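Long-range contacts in fructosyl amine:oxygen oxidoreductase (PDB 4WCT), which oxidatively deglycates fructosyl amines (Amadori products), most likely through its bound flavin-adenine dinucleotide cofactor and molecular oxygen: residues A[301-306]-A[429-434]; A[305-310]-A[441-446]; A[318-323]-A[357-362]. All coordinates share one frame; numbering follows the deposited sequence.

Interaction 1: residues A[301-306]-A[429-434]; sequences EHPGYC and RATQNR
Pro303 and Thr431 lie side by side and point the same way, the CG2 methyl of Thr431 resting against the proline ring at 3.9 Å from both CB and CG of Pro303. Arg434 comes to the same proline from another quarter: its CB packs on Pro303 CA at 3.8 Å. Beyond CB, the arginine runs extended from CG to NE along the backbone of the opposing segment, which takes Arg434 CD to 3.8 Å from His302 O and leaves the guanidinium past the proline. Glu301 crosses this extended chain at about a right angle, its carboxylate plane turned 69° from the guanidinium. The two charges do not touch, since Glu301 OE2 stands 4.8 Å from Arg434 NE, and water 1 fills the gap, donating to OE2 and accepting from NE. What delivers the arginine is a type I' beta turn from Thr431 to Arg434, closed by the backbone bond from Arg434 N to Thr431 O; Gln432 and Asn433 occupy its corners in left-handed conformations. The turn belongs to the loop between helix 410-413 and strand 442-443, and it docks on strand 295-310 of the large mixed sheet. Water 2 sits in the guanidinium plane at its edge, accepting from Arg434 NH1 at 2.9 Å while donating to Pro303 O and, at 2.8 Å, to Thr431 O. A single solvent molecule thus ties the turn's own carbonyl to Pro303 on the facing segment. The same NH1 forms a salt bridge with Asp362 on strand 352-362, a second partner that would restrain rotation of the guanidinium.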
loop_
_atom_site.group_PDB
_atom_site.type_symbol
_atom_site.label_atom_id
_atom_site.label_comp_id
_atom_site.label_asym_id
_atom_site.label_seq_id
_atom_site.Cartn_x
_atom_site.Cartn_y
_atom_site.Cartn_z
ATOM N N GLU A 301 -1.245 12.371 7.670
ATOM C CA GLU A 301 -0.750 11.208 8.363
ATOM C C GLU A 301 -1.399 11.071 9.721
ATOM O O GLU A 301 -1.659 12.043 10.431
ATOM C CB GLU A 301 0.771 11.243 8.465
ATOM C CG GLU A 301 1.416 10.039 9.158
ATOM C CD GLU A 301 1.271 8.683 8.433
ATOM O OE1 GLU A 301 0.285 8.470 7.705
ATOM O OE2 GLU A 301 1.912 7.704 8.908
ATOM N N HIS A 302 -1.705 9.822 10.063
ATOM C CA HIS A 302 -2.370 9.469 11.332
ATOM C C HIS A 302 -2.317 7.948 11.436
ATOM O O HIS A 302 -1.948 7.252 10.466
ATOM C CB HIS A 302 -3.830 9.970 11.385
ATOM C CG HIS A 302 -4.671 9.576 10.198
ATOM N ND1 HIS A 302 -5.141 8.298 10.023
ATOM C CD2 HIS A 302 -5.074 10.272 9.106
ATOM C CE1 HIS A 302 -5.787 8.210 8.876
ATOM N NE2 HIS A 302 -5.771 9.400 8.299
ATOM N N PRO A 303 -2.678 7.403 12.598
ATOM C CA PRO A 303 -2.508 5.961 12.713
ATOM C C PRO A 303 -3.501 5.090 11.955
ATOM O O PRO A 303 -3.278 3.875 11.842
ATOM C CB PRO A 303 -2.580 5.709 14.226
ATOM C CG PRO A 303 -2.212 7.023 14.835
ATOM C CD PRO A 303 -2.797 8.055 13.921
ATOM N N GLY A 304 -4.542 5.712 11.395
ATOM C CA GLY A 304 -5.504 4.989 10.589
ATOM C C GLY A 304 -6.903 4.993 11.163
ATOM O O GLY A 304 -7.112 5.222 12.385
ATOM N N TYR A 305 -7.871 4.851 10.263
ATOM C CA TYR A 305 -9.249 4.574 10.610
ATOM C C TYR A 305 -9.574 3.087 10.416
ATOM O O TYR A 305 -9.298 2.478 9.366
ATOM C CB TYR A 305 -10.177 5.364 9.687
ATOM C CG TYR A 305 -10.189 6.854 9.871
ATOM C CD1 TYR A 305 -11.091 7.458 10.737
ATOM C CD2 TYR A 305 -9.368 7.665 9.100
ATOM C CE1 TYR A 305 -11.178 8.841 10.831
ATOM C CE2 TYR A 305 -9.401 9.035 9.232
ATOM C CZ TYR A 305 -10.291 9.614 10.118
ATOM O OH TYR A 305 -10.335 10.999 10.220
ATOM N N CYS A 306 -10.204 2.494 11.406
ATOM C CA CYS A 306 -10.849 1.202 11.203
ATOM C C CYS A 306 -12.356 1.401 11.201
ATOM O O CYS A 306 -12.866 2.514 11.415
ATOM C CB CYS A 306 -10.428 0.222 12.312
ATOM S SG CYS A 306 -8.688 -0.186 12.369
ATOM N N ARG A 429 -6.438 -1.392 18.486
ATOM C CA ARG A 429 -6.207 0.034 18.594
ATOM C C ARG A 429 -4.738 0.415 18.790
ATOM O O ARG A 429 -4.423 1.578 18.997
ATOM C CB ARG A 429 -7.120 0.642 19.683
ATOM C CG ARG A 429 -8.591 0.617 19.269
ATOM C CD ARG A 429 -9.539 1.188 20.316
ATOM N NE ARG A 429 -10.899 1.217 19.769
ATOM C CZ ARG A 429 -11.614 0.121 19.562
ATOM N NH1 ARG A 429 -11.090 -1.058 19.848
ATOM N NH2 ARG A 429 -12.897 0.202 19.204
ATOM N N ALA A 430 -3.830 -0.559 18.652
ATOM C CA ALA A 430 -2.408 -0.284 18.655
ATOM C C ALA A 430 -2.032 0.633 17.509
ATOM O O ALA A 430 -2.541 0.495 16.393
ATOM C CB ALA A 430 -1.637 -1.584 18.555
ATOM N N THR A 431 -1.207 1.641 17.785
ATOM C CA THR A 431 -0.897 2.608 16.736
ATOM C C THR A 431 0.229 2.169 15.784
ATOM O O THR A 431 0.443 2.808 14.762
ATOM C CB THR A 431 -0.580 3.990 17.328
ATOM O OG1 THR A 431 0.437 3.857 18.327
ATOM C CG2 THR A 431 -1.815 4.608 17.919
ATOM N N GLN A 432 0.912 1.077 16.112
ATOM C CA GLN A 432 1.798 0.369 15.167
ATOM C C GLN A 432 2.794 1.281 14.454
ATOM O O GLN A 432 2.966 1.251 13.213
ATOM C CB GLN A 432 0.932 -0.473 14.199
ATOM C CG GLN A 432 0.105 -1.513 14.974
ATOM C CD GLN A 432 -0.374 -2.701 14.128
ATOM O OE1 GLN A 432 -1.566 -3.049 14.105
ATOM N NE2 GLN A 432 0.561 -3.342 13.459
ATOM N N ASN A 433 3.433 2.133 15.261
ATOM C CA ASN A 433 4.563 2.962 14.812
ATOM C C ASN A 433 4.128 4.004 13.809
ATOM O O ASN A 433 4.933 4.493 13.020
ATOM C CB ASN A 433 5.715 2.113 14.245
ATOM C CG ASN A 433 7.029 2.874 14.189
ATOM O OD1 ASN A 433 7.325 3.712 15.062
ATOM N ND2 ASN A 433 7.787 2.671 13.106
ATOM N N ARG A 434 2.877 4.424 13.900
ATOM C CA ARG A 434 2.408 5.601 13.180
ATOM C C ARG A 434 2.036 6.727 14.121
ATOM O O ARG A 434 1.654 6.498 15.264
ATOM C CB ARG A 434 1.183 5.257 12.302
ATOM C CG ARG A 434 1.421 4.204 11.204
ATOM C CD ARG A 434 0.243 4.103 10.267
ATOM N NE ARG A 434 0.421 3.158 9.151
ATOM C CZ ARG A 434 0.116 1.864 9.206
ATOM N NH1 ARG A 434 -0.340 1.308 10.320
ATOM N NH2 ARG A 434 0.227 1.120 8.125
HETATM O O HOH W 1 1.141 5.494 7.584
HETATM O O HOH W 2 -1.473 2.119 12.875
#

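Interaction 2: residues A[305-310]-A[441-446]; sequences YCNFLP and IMDFQQ
A first torsion of -178° sets the carboxylate of Asp443 opposite its own backbone N and lays it beside Phe308, where Asp443 OD2 accepts from Phe308 N at 3.0 Å. Asn307, with CG likewise opposite its N, holds its amide out toward Gln445, whose chain bends at chi2 to meet it. The resulting bond from Gln445 NE2 to Asn307 OD1 is 2.8 Å long and nearly straight, and the acceptor lies in the plane of the donor amide. Asp443 OD2 is gripped twice: Phe308 N and Gln445 N, the latter closing an Asx turn, reach it from opposite faces of the carboxylate, so the group is pinned between strand and 3-10 segment. Its other oxygen, OD1, takes a hydrogen from water 3, which also donates to Phe308 O. Just before these groups in both segments runs a short parallel ladder, Tyr305 with Met442 and Cys306 with Asp443. Cys306 N donates to Met442 O at 2.8 Å and Phe444 N donates to Cys306 O. On the face that carries Tyr305 and Met442, the rings of Tyr305 and Phe444 are almost parallel, at 6°, but slid so far that they barely overlap, with centroids 4.6 Å apart. The closer approach is a CH-pi contact, Tyr305 CB lying over the Phe444 face at 3.6 Å from its centroid. On the other face Cys306 SG meets Ile441 CG2 at 3.9 Å. Strand 442-443 thereby adds a parallel edge to strand 295-310, Gly304 and Met442 extending the ladder by a further backbone bond; strand 253-263 flanks 295-310 through Ala256, strand 318-320 pairs with its end, and Phe444 turns edge-to-face against Phe323.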
loop_
_atom_site.group_PDB
_atom_site.type_symbol
_atom_site.label_atom_id
_atom_site.label_comp_id
_atom_site.label_asym_id
_atom_site.label_seq_id
_atom_site.Cartn_x
_atom_site.Cartn_y
_atom_site.Cartn_z
ATOM N N TYR A 305 -7.871 4.851 10.263
ATOM C CA TYR A 305 -9.249 4.574 10.610
ATOM C C TYR A 305 -9.574 3.087 10.416
ATOM O O TYR A 305 -9.298 2.478 9.366
ATOM C CB TYR A 305 -10.177 5.364 9.687
ATOM C CG TYR A 305 -10.189 6.854 9.871
ATOM C CD1 TYR A 305 -11.091 7.458 10.737
ATOM C CD2 TYR A 305 -9.368 7.665 9.100
ATOM C CE1 TYR A 305 -11.178 8.841 10.831
ATOM C CE2 TYR A 305 -9.401 9.035 9.232
ATOM C CZ TYR A 305 -10.291 9.614 10.118
ATOM O OH TYR A 305 -10.335 10.999 10.220
ATOM N N CYS A 306 -10.204 2.494 11.406
ATOM C CA CYS A 306 -10.849 1.202 11.203
ATOM C C CYS A 306 -12.356 1.401 11.201
ATOM O O CYS A 306 -12.866 2.514 11.415
ATOM C CB CYS A 306 -10.428 0.222 12.312
ATOM S SG CYS A 306 -8.688 -0.186 12.369
ATOM N N ASN A 307 -13.078 0.363 10.783
ATOM C CA ASN A 307 -14.541 0.421 10.785
ATOM C C ASN A 307 -15.053 -0.755 11.603
ATOM O O ASN A 307 -15.209 -1.863 11.086
ATOM C CB ASN A 307 -15.089 0.369 9.363
ATOM C CG ASN A 307 -16.580 0.485 9.326
ATOM O OD1 ASN A 307 -17.154 1.338 9.999
ATOM N ND2 ASN A 307 -17.230 -0.374 8.555
ATOM N N PHE A 308 -15.096 -0.556 12.919
ATOM C CA PHE A 308 -15.190 -1.661 13.869
ATOM C C PHE A 308 -16.642 -2.128 14.016
ATOM O O PHE A 308 -17.518 -1.356 14.407
ATOM C CB PHE A 308 -14.654 -1.266 15.233
ATOM C CG PHE A 308 -13.160 -1.149 15.304
ATOM C CD1 PHE A 308 -12.339 -2.209 14.945
ATOM C CD2 PHE A 308 -12.573 0.003 15.769
ATOM C CE1 PHE A 308 -10.974 -2.106 14.987
ATOM C CE2 PHE A 308 -11.178 0.081 15.903
ATOM C CZ PHE A 308 -10.386 -0.956 15.505
ATOM N N LEU A 309 -16.911 -3.324 13.535
ATOM C CA LEU A 309 -18.228 -3.948 13.686
ATOM C C LEU A 309 -18.094 -5.305 14.379
ATOM O O LEU A 309 -17.010 -5.877 14.462
ATOM C CB LEU A 309 -18.871 -4.110 12.289
ATOM C CG LEU A 309 -19.218 -2.782 11.600
ATOM C CD1 LEU A 309 -19.571 -3.026 10.148
ATOM C CD2 LEU A 309 -20.380 -2.145 12.336
ATOM N N PRO A 310 -19.218 -5.877 14.834
ATOM C CA PRO A 310 -19.108 -7.148 15.530
ATOM C C PRO A 310 -18.510 -8.235 14.658
ATOM O O PRO A 310 -18.778 -8.286 13.459
ATOM C CB PRO A 310 -20.580 -7.479 15.884
ATOM C CG PRO A 310 -21.230 -6.114 15.963
ATOM C CD PRO A 310 -20.586 -5.339 14.839
ATOM N N ILE A 441 -5.891 5.139 16.978
ATOM C CA ILE A 441 -6.735 4.543 15.951
ATOM C C ILE A 441 -8.144 5.087 16.059
ATOM O O ILE A 441 -8.709 5.181 17.170
ATOM C CB ILE A 441 -6.780 3.011 16.071
ATOM C CG1 ILE A 441 -5.405 2.409 15.754
ATOM C CG2 ILE A 441 -7.856 2.454 15.156
ATOM C CD1 ILE A 441 -5.024 2.482 14.278
ATOM N N MET A 442 -8.696 5.519 14.927
ATOM C CA MET A 442 -10.026 6.101 14.898
ATOM C C MET A 442 -11.003 5.125 14.229
ATOM O O MET A 442 -10.579 4.103 13.696
ATOM C CB MET A 442 -9.980 7.472 14.193
ATOM C CG MET A 442 -9.168 8.476 15.004
ATOM S SD MET A 442 -9.847 8.895 16.666
ATOM C CE MET A 442 -11.047 10.149 16.241
ATOM N N ASP A 443 -12.291 5.331 14.473
ATOM C CA ASP A 443 -13.312 4.354 14.105
ATOM C C ASP A 443 -14.340 5.073 13.239
ATOM O O ASP A 443 -14.925 6.046 13.684
ATOM C CB ASP A 443 -13.966 3.795 15.377
ATOM C CG ASP A 443 -15.027 2.718 15.099
ATOM O OD1 ASP A 443 -15.612 2.240 16.093
ATOM O OD2 ASP A 443 -15.223 2.274 13.937
ATOM N N PHE A 444 -14.558 4.611 12.006
ATOM C CA PHE A 444 -15.546 5.220 11.109
ATOM C C PHE A 444 -16.969 5.159 11.663
ATOM O O PHE A 444 -17.828 5.971 11.304
ATOM C CB PHE A 444 -15.505 4.555 9.723
ATOM C CG PHE A 444 -14.354 5.013 8.850
ATOM C CD1 PHE A 444 -14.146 6.349 8.592
ATOM C CD2 PHE A 444 -13.532 4.093 8.229
ATOM C CE1 PHE A 444 -13.162 6.750 7.717
ATOM C CE2 PHE A 444 -12.544 4.487 7.362
ATOM C CZ PHE A 444 -12.327 5.819 7.139
ATOM N N GLN A 445 -17.220 4.218 12.556
ATOM C CA GLN A 445 -18.545 4.117 13.180
ATOM C C GLN A 445 -18.815 5.323 14.078
ATOM O O GLN A 445 -19.960 5.536 14.463
ATOM C CB GLN A 445 -18.675 2.829 13.972
ATOM C CG GLN A 445 -18.692 1.580 13.099
ATOM C CD GLN A 445 -19.957 1.454 12.274
ATOM O OE1 GLN A 445 -21.070 1.515 12.816
ATOM N NE2 GLN A 445 -19.806 1.430 10.951
ATOM N N GLN A 446 -17.765 6.062 14.438
ATOM C CA GLN A 446 -17.911 7.289 15.231
ATOM C C GLN A 446 -17.791 8.556 14.401
ATOM O O GLN A 446 -17.786 9.661 14.947
ATOM C CB GLN A 446 -16.881 7.291 16.357
ATOM C CG GLN A 446 -17.081 6.146 17.335
ATOM C CD GLN A 446 -16.026 6.082 18.429
ATOM O OE1 GLN A 446 -14.841 6.314 18.193
ATOM N NE2 GLN A 446 -16.452 5.695 19.627
HETATM O O HOH W 3 -17.477 0.569 16.408
#

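Interaction 3: residues A[318-323]-A[357-362]; sequences EKSVPF and ICWDAD. With FAD (flavin-adenine dinucleotide), chain C.
Strand 352-362 forms one wall of the FAD pocket, and alternation along it divides the labour: Cys358 and Asp360 face the cofactor, while Ile357 and Trp359 turn their side chains toward segment 318-323. Trp359 carries most of the contact. Pro322 CA sits over the centre of the six-membered ring of Trp359, 3.6 Å from the centroid and close to the ring normal, a CH-pi contact to which Pro322 CB adds itself above CD2. Ser320 OG comes to the indole at its edge, 3.9 Å from Trp359 CZ3, though its hydrogen bonds are with Pro254 O and Asn307 N. The indole N-H is spent on the backbone: Trp359 NE1 donates to Phe323 O at 2.8 Å, a bent bond (136° at the hydrogen) whose acceptor is tilted from the ring plane. Ile357 places CG1 between its backbone N and carbonyl carbon (chi1 66°), which carries CD1 over one face of the Phe323 ring, 4.1 Å from the centroid, and the two side chains cross at about a right angle. On the cofactor side, Asp360 OD2 accepts from the ribityl hydroxyl O3' of FAD at 2.6 Å and also from Gly387 N. Cys358 SG lies 2.2 Å from FAD C8M, too near for a non-bonded contact; this is consistent with the 8-alpha-S-cysteinyl linkage of relatives such as monomeric sarcosine oxidase. The chemistry implies a strand fixed from behind by apolar packing and one N-H bond, while its other face gives the ribityl chain of FAD a carboxylate acceptor; whether Cys358 adds a covalent link stays doubtful in this model.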
loop_
_atom_site.group_PDB
_atom_site.type_symbol
_atom_site.label_atom_id
_atom_site.label_comp_id
_atom_site.label_asym_id
_atom_site.label_seq_id
_atom_site.Cartn_x
_atom_site.Cartn_y
_atom_site.Cartn_z
ATOM N N GLU A 318 -14.637 -7.396 18.005
ATOM C CA GLU A 318 -14.774 -6.483 16.862
ATOM C C GLU A 318 -13.920 -6.995 15.726
ATOM O O GLU A 318 -12.842 -7.535 15.956
ATOM C CB GLU A 318 -14.230 -5.088 17.205
ATOM C CG GLU A 318 -14.792 -4.412 18.434
ATOM C CD GLU A 318 -13.992 -3.169 18.805
ATOM O OE1 GLU A 318 -14.562 -2.099 18.659
ATOM O OE2 GLU A 318 -12.777 -3.265 19.143
ATOM N N LYS A 319 -14.299 -6.604 14.526
ATOM C CA LYS A 319 -13.519 -6.858 13.332
ATOM C C LYS A 319 -13.776 -5.664 12.385
ATOM O O LYS A 319 -14.917 -5.380 12.034
ATOM C CB LYS A 319 -14.005 -8.159 12.680
ATOM C CG LYS A 319 -13.153 -8.680 11.531
ATOM C CD LYS A 319 -13.458 -10.141 11.178
ATOM C CE LYS A 319 -12.544 -10.617 10.053
ATOM N NZ LYS A 319 -12.885 -11.930 9.462
ATOM N N SER A 320 -12.695 -5.067 11.882
ATOM C CA SER A 320 -12.776 -3.925 10.972
ATOM C C SER A 320 -13.143 -4.344 9.536
ATOM O O SER A 320 -12.500 -5.222 8.956
ATOM C CB SER A 320 -11.424 -3.206 10.952
ATOM O OG SER A 320 -11.507 -2.026 10.140
ATOM N N VAL A 321 -14.185 -3.728 8.992
ATOM C CA VAL A 321 -14.701 -4.064 7.667
ATOM C C VAL A 321 -14.596 -2.852 6.758
ATOM O O VAL A 321 -15.266 -1.848 6.971
ATOM C CB VAL A 321 -16.180 -4.494 7.720
ATOM C CG1 VAL A 321 -16.624 -4.925 6.324
ATOM C CG2 VAL A 321 -16.312 -5.637 8.718
ATOM N N PRO A 322 -13.890 -2.994 5.641
ATOM C CA PRO A 322 -13.827 -1.871 4.700
ATOM C C PRO A 322 -15.142 -1.519 4.068
ATOM O O PRO A 322 -16.003 -2.385 3.874
ATOM C CB PRO A 322 -12.848 -2.356 3.619
ATOM C CG PRO A 322 -12.053 -3.440 4.274
ATOM C CD PRO A 322 -12.988 -4.092 5.264
ATOM N N PHE A 323 -15.238 -0.267 3.639
ATOM C CA PHE A 323 -16.242 0.203 2.714
ATOM C C PHE A 323 -15.617 1.283 1.829
ATOM O O PHE A 323 -14.658 1.949 2.236
ATOM C CB PHE A 323 -17.442 0.785 3.456
ATOM C CG PHE A 323 -17.118 1.988 4.290
ATOM C CD1 PHE A 323 -16.667 1.864 5.588
ATOM C CD2 PHE A 323 -17.275 3.241 3.781
ATOM C CE1 PHE A 323 -16.447 2.991 6.371
ATOM C CE2 PHE A 323 -17.020 4.369 4.533
ATOM C CZ PHE A 323 -16.539 4.243 5.820
ATOM N N ILE A 357 -11.139 7.647 0.847
ATOM C CA ILE A 357 -10.509 6.728 1.759
ATOM C C ILE A 357 -9.893 5.558 0.980
ATOM O O ILE A 357 -10.351 5.213 -0.101
ATOM C CB ILE A 357 -11.446 6.261 2.869
ATOM C CG1 ILE A 357 -12.608 5.418 2.342
ATOM C CG2 ILE A 357 -11.930 7.490 3.656
ATOM C CD1 ILE A 357 -13.541 4.916 3.426
ATOM N N CYS A 358 -8.848 4.975 1.555
ATOM C CA CYS A 358 -8.032 3.975 0.869
ATOM C C CYS A 358 -7.681 2.923 1.924
ATOM O O CYS A 358 -7.157 3.273 2.992
ATOM C CB CYS A 358 -6.787 4.698 0.333
ATOM S SG CYS A 358 -5.423 3.699 -0.271
ATOM N N TRP A 359 -7.893 1.644 1.618
ATOM C CA TRP A 359 -7.757 0.592 2.598
ATOM C C TRP A 359 -6.541 -0.274 2.340
ATOM O O TRP A 359 -6.327 -0.742 1.208
ATOM C CB TRP A 359 -8.998 -0.308 2.575
ATOM C CG TRP A 359 -10.207 0.409 3.125
ATOM C CD1 TRP A 359 -11.110 1.168 2.437
ATOM C CD2 TRP A 359 -10.642 0.406 4.493
ATOM N NE1 TRP A 359 -12.075 1.627 3.281
ATOM C CE2 TRP A 359 -11.845 1.157 4.546
ATOM C CE3 TRP A 359 -10.198 -0.230 5.638
ATOM C CZ2 TRP A 359 -12.558 1.357 5.738
ATOM C CZ3 TRP A 359 -10.899 -0.023 6.827
ATOM C CH2 TRP A 359 -12.048 0.775 6.871
ATOM N N ASP A 360 -5.847 -0.597 3.414
ATOM C CA ASP A 360 -4.826 -1.661 3.403
ATOM C C ASP A 360 -5.107 -2.568 4.602
ATOM O O ASP A 360 -6.131 -2.413 5.287
ATOM C CB ASP A 360 -3.451 -1.043 3.527
ATOM C CG ASP A 360 -2.318 -1.907 2.928
ATOM O OD1 ASP A 360 -2.500 -3.126 2.644
ATOM O OD2 ASP A 360 -1.144 -1.406 2.927
ATOM N N ALA A 361 -4.223 -3.530 4.833
ATOM C CA ALA A 361 -4.285 -4.292 6.076
ATOM C C ALA A 361 -2.918 -4.462 6.715
ATOM O O ALA A 361 -1.936 -4.772 6.028
ATOM C CB ALA A 361 -4.956 -5.650 5.826
ATOM N N ASP A 362 -2.864 -4.211 8.028
ATOM C CA ASP A 362 -1.667 -4.318 8.829
ATOM C C ASP A 362 -1.598 -5.695 9.502
ATOM O O ASP A 362 -2.583 -6.169 10.092
ATOM C CB ASP A 362 -1.639 -3.271 9.935
ATOM C CG ASP A 362 -1.400 -1.870 9.432
ATOM O OD1 ASP A 362 -0.557 -1.668 8.516
ATOM O OD2 ASP A 362 -2.009 -0.960 10.037
HETATM P PA FAD C . -4.943 -3.681 -3.371
HETATM O O1A FAD C . -4.005 -2.922 -4.264
HETATM O O2A FAD C . -5.939 -2.957 -2.520
HETATM O O5B FAD C . -5.694 -4.704 -4.297
HETATM C C5B FAD C . -6.679 -5.585 -3.737
HETATM C C4B FAD C . -7.591 -6.044 -4.869
HETATM O O4B FAD C . -8.463 -7.113 -4.377
HETATM C C3B FAD C . -8.497 -4.950 -5.427
HETATM O O3B FAD C . -8.348 -4.794 -6.848
HETATM C C2B FAD C . -9.906 -5.426 -5.064
HETATM O O2B FAD C . -10.943 -5.003 -5.947
HETATM C C1B FAD C . -9.718 -6.943 -4.988
HETATM N N9A FAD C . -10.755 -7.587 -4.152
HETATM C C8A FAD C . -11.320 -7.113 -3.027
HETATM N N7A FAD C . -12.277 -7.960 -2.583
HETATM C C5A FAD C . -12.240 -9.034 -3.415
HETATM C C6A FAD C . -13.027 -10.253 -3.552
HETATM N N6A FAD C . -13.999 -10.545 -2.670
HETATM N N1A FAD C . -12.751 -11.045 -4.610
HETATM C C2A FAD C . -11.776 -10.795 -5.494
HETATM N N3A FAD C . -11.044 -9.669 -5.447
HETATM C C4A FAD C . -11.253 -8.783 -4.442
HETATM N N1 FAD C . 2.505 1.799 -0.075
HETATM C C2 FAD C . 3.755 2.203 -0.495
HETATM O O2 FAD C . 4.551 1.326 -0.825
HETATM N N3 FAD C . 4.056 3.494 -0.654
HETATM C C4 FAD C . 3.212 4.476 -0.275
HETATM O O4 FAD C . 3.461 5.708 -0.391
HETATM C C4X FAD C . 1.887 4.124 0.204
HETATM N N5 FAD C . 0.998 5.084 0.574
HETATM C C5X FAD C . -0.306 4.719 0.777
HETATM C C6 FAD C . -1.302 5.679 0.927
HETATM C C7 FAD C . -2.593 5.294 1.237
HETATM C C7M FAD C . -3.651 6.334 1.321
HETATM C C8 FAD C . -2.915 3.865 1.336
HETATM C C8M FAD C . -4.290 3.384 1.620
HETATM C C9 FAD C . -1.963 2.907 1.087
HETATM C C9A FAD C . -0.654 3.279 0.864
HETATM N N10 FAD C . 0.337 2.307 0.704
HETATM C C10 FAD C . 1.601 2.715 0.274
HETATM C "C1'" FAD C . 0.128 0.872 0.839
HETATM C "C2'" FAD C . -0.144 0.183 -0.488
HETATM O "O2'" FAD C . -1.131 0.952 -1.162
HETATM C "C3'" FAD C . -0.654 -1.237 -0.205
HETATM O "O3'" FAD C . 0.195 -1.878 0.759
HETATM C "C4'" FAD C . -0.734 -2.077 -1.483
HETATM O "O4'" FAD C . -1.321 -1.302 -2.527
HETATM C "C5'" FAD C . -1.620 -3.282 -1.194
HETATM O "O5'" FAD C . -1.666 -4.102 -2.361
HETATM P P FAD C . -2.710 -5.323 -2.426
HETATM O O1P FAD C . -2.566 -5.970 -3.785
HETATM O O2P FAD C . -2.524 -6.125 -1.161
HETATM O O3P FAD C . -4.134 -4.587 -2.345
#

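In the fold
All three contacts meet on the large mixed sheet, with strand 295-310 as common ground: interactions 1 and 2 share Tyr305 and Cys306, and strand 318-320 of interaction 3 pairs with the end of that strand. Interactions 1 and 2 are mainly buried, whereas interaction 3 is partly exposed on its 318-323 side. Their chemistry differs with the element that docks. A loop docks through bridging waters in interaction 1, strand 442-443 joins through backbone bonds and a carboxylate in interaction 2, and interaction 3 combines indole and phenyl packing with one indole N-H bond on a strand that lines the cofactor pocket. Arg429 and Glu318 form a salt bridge between interactions 1 and 3, while Phe444 packs against Trp359.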